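Local coordinates for protein beta-galactosidase (Bacillus circulans subsp. alkalophilus, PDB 3TTY) that hydrolyses terminal, non-reducing beta-galactose residues from beta-galactosides and binds galactose in the pocket of a TIM-barrel domain, at residues R30-L34 with A35-V39; C376-L379 with G380-Q384. One frame throughout, in Å; residues are numbered along the deposited sequence.

Contact 1 of 2, residues R30-L34 with A35-V39; sequences RMFNL and AGIDV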
loop_
_atom_site.group_PDB
_atom_site.type_symbol
_atom_site.label_atom_id
_atom_site.label_comp_id
_atom_site.label_asym_id
_atom_site.label_seq_id
_atom_site.Cartn_x
_atom_site.Cartn_y
_atom_site.Cartn_z
ATOM N N ARG A 30 38.090 -15.637 25.606
ATOM C CA ARG A 30 38.962 -16.578 24.920
ATOM C C ARG A 30 38.863 -16.376 23.406
ATOM O O ARG A 30 39.877 -16.259 22.726
ATOM C CB ARG A 30 38.644 -18.035 25.308
ATOM C CG ARG A 30 39.545 -19.064 24.620
ATOM C CD ARG A 30 39.157 -20.525 24.925
ATOM N NE ARG A 30 37.894 -20.891 24.282
ATOM C CZ ARG A 30 37.777 -21.209 22.995
ATOM N NH1 ARG A 30 38.844 -21.210 22.204
ATOM N NH2 ARG A 30 36.589 -21.515 22.497
ATOM N N MET A 31 37.640 -16.326 22.890
ATOM C CA MET A 31 37.431 -16.133 21.451
ATOM C C MET A 31 37.811 -14.723 20.956
ATOM O O MET A 31 38.326 -14.575 19.845
ATOM C CB MET A 31 36.008 -16.541 21.034
ATOM C CG MET A 31 35.817 -18.075 20.983
ATOM S SD MET A 31 34.181 -18.744 20.571
ATOM C CE MET A 31 33.404 -18.777 22.177
ATOM N N PHE A 32 37.582 -13.700 21.783
ATOM C CA PHE A 32 37.971 -12.331 21.419
ATOM C C PHE A 32 39.490 -12.264 21.221
ATOM O O PHE A 32 39.974 -11.602 20.307
ATOM C CB PHE A 32 37.507 -11.290 22.460
ATOM C CG PHE A 32 35.993 -11.130 22.554
ATOM C CD1 PHE A 32 35.153 -11.720 21.622
ATOM C CD2 PHE A 32 35.421 -10.389 23.584
ATOM C CE1 PHE A 32 33.768 -11.581 21.714
ATOM C CE2 PHE A 32 34.040 -10.242 23.682
ATOM C CZ PHE A 32 33.212 -10.836 22.744
ATOM N N ASN A 33 40.241 -12.955 22.072
ATOM C CA ASN A 33 41.689 -12.987 21.914
ATOM C C ASN A 33 42.116 -13.721 20.643
ATOM O O ASN A 33 42.996 -13.260 19.930
ATOM C CB ASN A 33 42.368 -13.568 23.162
ATOM C CG ASN A 33 42.288 -12.620 24.362
ATOM O OD1 ASN A 33 42.548 -11.415 24.240
ATOM N ND2 ASN A 33 41.912 -13.160 25.523
ATOM N N LEU A 34 41.472 -14.851 20.354
ATOM C CA LEU A 34 41.702 -15.559 19.101
ATOM C C LEU A 34 41.470 -14.669 17.886
ATOM O O LEU A 34 42.191 -14.763 16.895
ATOM C CB LEU A 34 40.797 -16.781 18.993
ATOM C CG LEU A 34 41.091 -17.926 19.958
ATOM C CD1 LEU A 34 40.189 -19.119 19.650
ATOM C CD2 LEU A 34 42.559 -18.319 19.869
ATOM N N ALA A 35 40.452 -13.814 17.959
ATOM C CA ALA A 35 40.062 -13.000 16.805
ATOM C C ALA A 35 40.746 -11.630 16.755
ATOM O O ALA A 35 40.552 -10.876 15.801
ATOM C CB ALA A 35 38.543 -12.848 16.738
ATOM N N GLY A 36 41.553 -11.320 17.773
ATOM C CA GLY A 36 42.228 -10.035 17.843
ATOM C C GLY A 36 41.254 -8.883 18.055
ATOM O O GLY A 36 41.481 -7.769 17.578
ATOM N N ILE A 37 40.166 -9.161 18.769
ATOM C CA ILE A 37 39.189 -8.146 19.152
ATOM C C ILE A 37 39.655 -7.425 20.410
ATOM O O ILE A 37 39.899 -8.061 21.436
ATOM C CB ILE A 37 37.796 -8.773 19.366
ATOM C CG1 ILE A 37 37.118 -8.965 18.005
ATOM C CG2 ILE A 37 36.935 -7.909 20.309
ATOM C CD1 ILE A 37 36.008 -9.994 17.999
ATOM N N ASP A 38 39.779 -6.102 20.332
ATOM C CA ASP A 38 40.354 -5.320 21.421
ATOM C C ASP A 38 39.486 -4.133 21.890
ATOM O O ASP A 38 39.915 -3.324 22.728
ATOM C CB ASP A 38 41.786 -4.866 21.076
ATOM C CG ASP A 38 41.888 -4.204 19.702
ATOM O OD1 ASP A 38 40.843 -3.813 19.133
ATOM O OD2 ASP A 38 43.022 -4.066 19.193
ATOM N N VAL A 39 38.273 -4.029 21.354
ATOM C CA VAL A 39 37.330 -3.020 21.835
ATOM C C VAL A 39 35.915 -3.575 22.012
ATOM O O VAL A 39 35.424 -4.338 21.192
ATOM C CB VAL A 39 37.324 -1.764 20.938
ATOM C CG1 VAL A 39 36.763 -2.074 19.565
ATOM C CG2 VAL A 39 36.551 -0.640 21.608
HETATM O O HOH W 1 42.022 -9.120 22.852
#

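Contact 2 of 2, residues C376-L379 with G380-Q384; sequences CAEL and GKELQ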
loop_
_atom_site.group_PDB
_atom_site.type_symbol
_atom_site.label_atom_id
_atom_site.label_comp_id
_atom_site.label_asym_id
_atom_site.label_seq_id
_atom_site.Cartn_x
_atom_site.Cartn_y
_atom_site.Cartn_z
ATOM N N CYS A 376 36.581 -13.133 10.513
ATOM C CA CYS A 376 36.784 -12.105 11.515
ATOM C C CYS A 376 38.203 -12.186 12.088
ATOM O O CYS A 376 38.858 -11.156 12.281
ATOM C CB CYS A 376 35.738 -12.205 12.632
ATOM S SG CYS A 376 34.054 -11.752 12.092
ATOM N N ALA A 377 38.670 -13.407 12.348
ATOM C CA ALA A 377 39.974 -13.607 12.973
ATOM C C ALA A 377 41.062 -13.100 12.049
ATOM O O ALA A 377 41.975 -12.401 12.477
ATOM C CB ALA A 377 40.202 -15.083 13.309
ATOM N N GLU A 378 40.934 -13.440 10.775
ATOM C CA GLU A 378 41.906 -13.054 9.764
ATOM C C GLU A 378 42.054 -11.534 9.704
ATOM O O GLU A 378 43.167 -11.017 9.694
ATOM C CB GLU A 378 41.496 -13.611 8.393
ATOM C CG GLU A 378 42.415 -13.204 7.247
ATOM C CD GLU A 378 41.801 -13.425 5.854
ATOM O OE1 GLU A 378 42.579 -13.567 4.879
ATOM O OE2 GLU A 378 40.553 -13.439 5.722
ATOM N N LEU A 379 40.928 -10.827 9.656
ATOM C CA LEU A 379 40.933 -9.368 9.608
ATOM C C LEU A 379 41.529 -8.838 10.899
ATOM O O LEU A 379 42.364 -7.933 10.885
ATOM C CB LEU A 379 39.509 -8.843 9.468
ATOM C CG LEU A 379 39.214 -7.515 8.780
ATOM C CD1 LEU A 379 37.904 -6.965 9.345
ATOM C CD2 LEU A 379 40.335 -6.504 8.915
ATOM N N GLY A 380 41.089 -9.402 12.019
ATOM C CA GLY A 380 41.640 -9.045 13.314
ATOM C C GLY A 380 43.161 -9.071 13.300
ATOM O O GLY A 380 43.815 -8.160 13.823
ATOM N N LYS A 381 43.730 -10.113 12.698
ATOM C CA LYS A 381 45.184 -10.233 12.617
ATOM C C LYS A 381 45.845 -9.109 11.795
ATOM O O LYS A 381 46.810 -8.493 12.249
ATOM C CB LYS A 381 45.588 -11.611 12.078
ATOM C CG LYS A 381 47.085 -11.928 12.174
ATOM C CD LYS A 381 47.324 -13.433 12.011
ATOM C CE LYS A 381 48.803 -13.800 12.063
ATOM N NZ LYS A 381 48.998 -15.283 11.981
ATOM N N GLU A 382 45.336 -8.858 10.596
ATOM C CA GLU A 382 45.839 -7.758 9.767
ATOM C C GLU A 382 45.776 -6.412 10.502
ATOM O O GLU A 382 46.732 -5.638 10.493
ATOM C CB GLU A 382 45.059 -7.683 8.447
ATOM C CG GLU A 382 45.223 -8.925 7.577
ATOM C CD GLU A 382 44.353 -8.904 6.339
ATOM O OE1 GLU A 382 43.427 -8.072 6.270
ATOM O OE2 GLU A 382 44.592 -9.735 5.432
ATOM N N LEU A 383 44.647 -6.138 11.143
ATOM C CA LEU A 383 44.500 -4.890 11.879
ATOM C C LEU A 383 45.579 -4.752 12.949
ATOM O O LEU A 383 46.112 -3.670 13.160
ATOM C CB LEU A 383 43.110 -4.771 12.488
ATOM C CG LEU A 383 42.081 -4.056 11.608
ATOM C CD1 LEU A 383 42.586 -3.819 10.188
ATOM C CD2 LEU A 383 40.788 -4.831 11.612
ATOM N N GLN A 384 45.904 -5.850 13.623
ATOM C CA GLN A 384 47.001 -5.823 14.586
ATOM C C GLN A 384 48.319 -5.488 13.896
ATOM O O GLN A 384 49.087 -4.664 14.384
ATOM C CB GLN A 384 47.105 -7.151 15.329
ATOM C CG GLN A 384 46.148 -7.248 16.497
ATOM C CD GLN A 384 46.021 -8.657 17.007
ATOM O OE1 GLN A 384 46.383 -9.605 16.316
ATOM N NE2 GLN A 384 45.493 -8.811 18.222
#

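Contact 1 of 2, residues R30-L34 with A35-V39
Ile37 N reaches back to Phe32 O at 2.9 Å, with an N-H...O angle of 156°, and this bond closes the C-terminal turn of helix 22-35. Just before it, Ala35 N bonds to Met31 O at 2.9 Å, an ordinary helical link. Gly36 N is held by Asn33 O at 3.2 Å, approaching from above the carbonyl plane (73° out of it). Together the bonds to Asn33 O and Phe32 O make a Schellman motif, and Gly36 suits its turning point because glycine readily adopts positive phi. Outside the turn, a water donates to Asn33 OD1 at 2.7 Å and to Ile37 O at 2.8 Å, while Asn33 ND2 is bonded to Glu72. The apolar half of the motif joins Phe32 CB to Ile37 CB at 4.0 Å. Ile37 chi1 (-81°) sets CG1 beside the backbone N and CG2 opposite that N, and from there CG2 comes obliquely to Phe32 CG; CD1 lies 4.1 Å from Phe32 CD1. Ile37 also packs on Tyr11 of strand 10-14, and the Phe32 ring meets Tyr15 edge-to-face. Met31, Leu34 and Ala35 rest on Phe373 of helix 371-386, as the chain passes into barrel strand 39-42.

Contact 2 of 2, residues C376-L379 with G380-Q384
Leu379 swings its CG to the far side from its backbone N (chi1 -152°), which runs its branched end alongside the next helical turn, where Leu383 lies off the staggered positions (chi1 -92°, chi2 10°). Leu379 CD2 lies 3.7 Å from Leu383 CD1. Its 3.2 Å approach to Leu383 CD2 is tighter than normal carbon contact and, given the nearly eclipsed chi2, the exact methyl positions are doubtful. Beneath them Leu383 N bonds to Leu379 O at 2.9 Å, almost straight. The same i to i+4 pattern joins Gly380 N to Cys376 O at 2.9 Å and Lys381 N to Ala377 O at 2.9 Å. This is the helix that follows strand 339-344, the last strand of the TIM barrel, and it packs against the barrel's outer wall. Leucine suits the inward side: Leu379 touches Val342 and Tyr11 of two barrel strands, and both leucines touch Tyr332 of helix 326-336. An alanine in place of Leu383 would probably open a gap where the isobutyl group lies against Tyr11 and Tyr332, leaving the end of Leu379 less well covered. On a more polar side, Glu382 CG lies 3.6 Å from Glu378 O. Glu378 OE1 comes within 4.4 Å of Glu382 OE2, a pairing of like charges probably eased by the salt bridge from Glu382 to Arg328; Tyr332 OH bonds to its other carboxylate oxygen. The extended Lys381 chain leads away from the preceding turn, as befits an exposed lysine.

Contact 1 and contact 2 have centres about 9 Å apart and touch directly, so the capped end of helix 22-35 sits on the flank of helix 371-386. Small residues allow this closeness: Ala35 CA is 4.1 Å from Ala377 CB, Ala35 O lies 3.3 Å from Gly380 CA, and Gly36 CA is 3.5 Å from Gln384 NE2. Strand 10-14 serves both, Tyr11 packing on Ile37 as well as on Leu379 and Leu383. Neither contact supplies residues to the galactose pocket. They sit on the barrel's outside, yet strand 39-42 leads from contact 1 toward pocket residue Phe45, and pocket residues Glu355 and His358 precede helix 371-386.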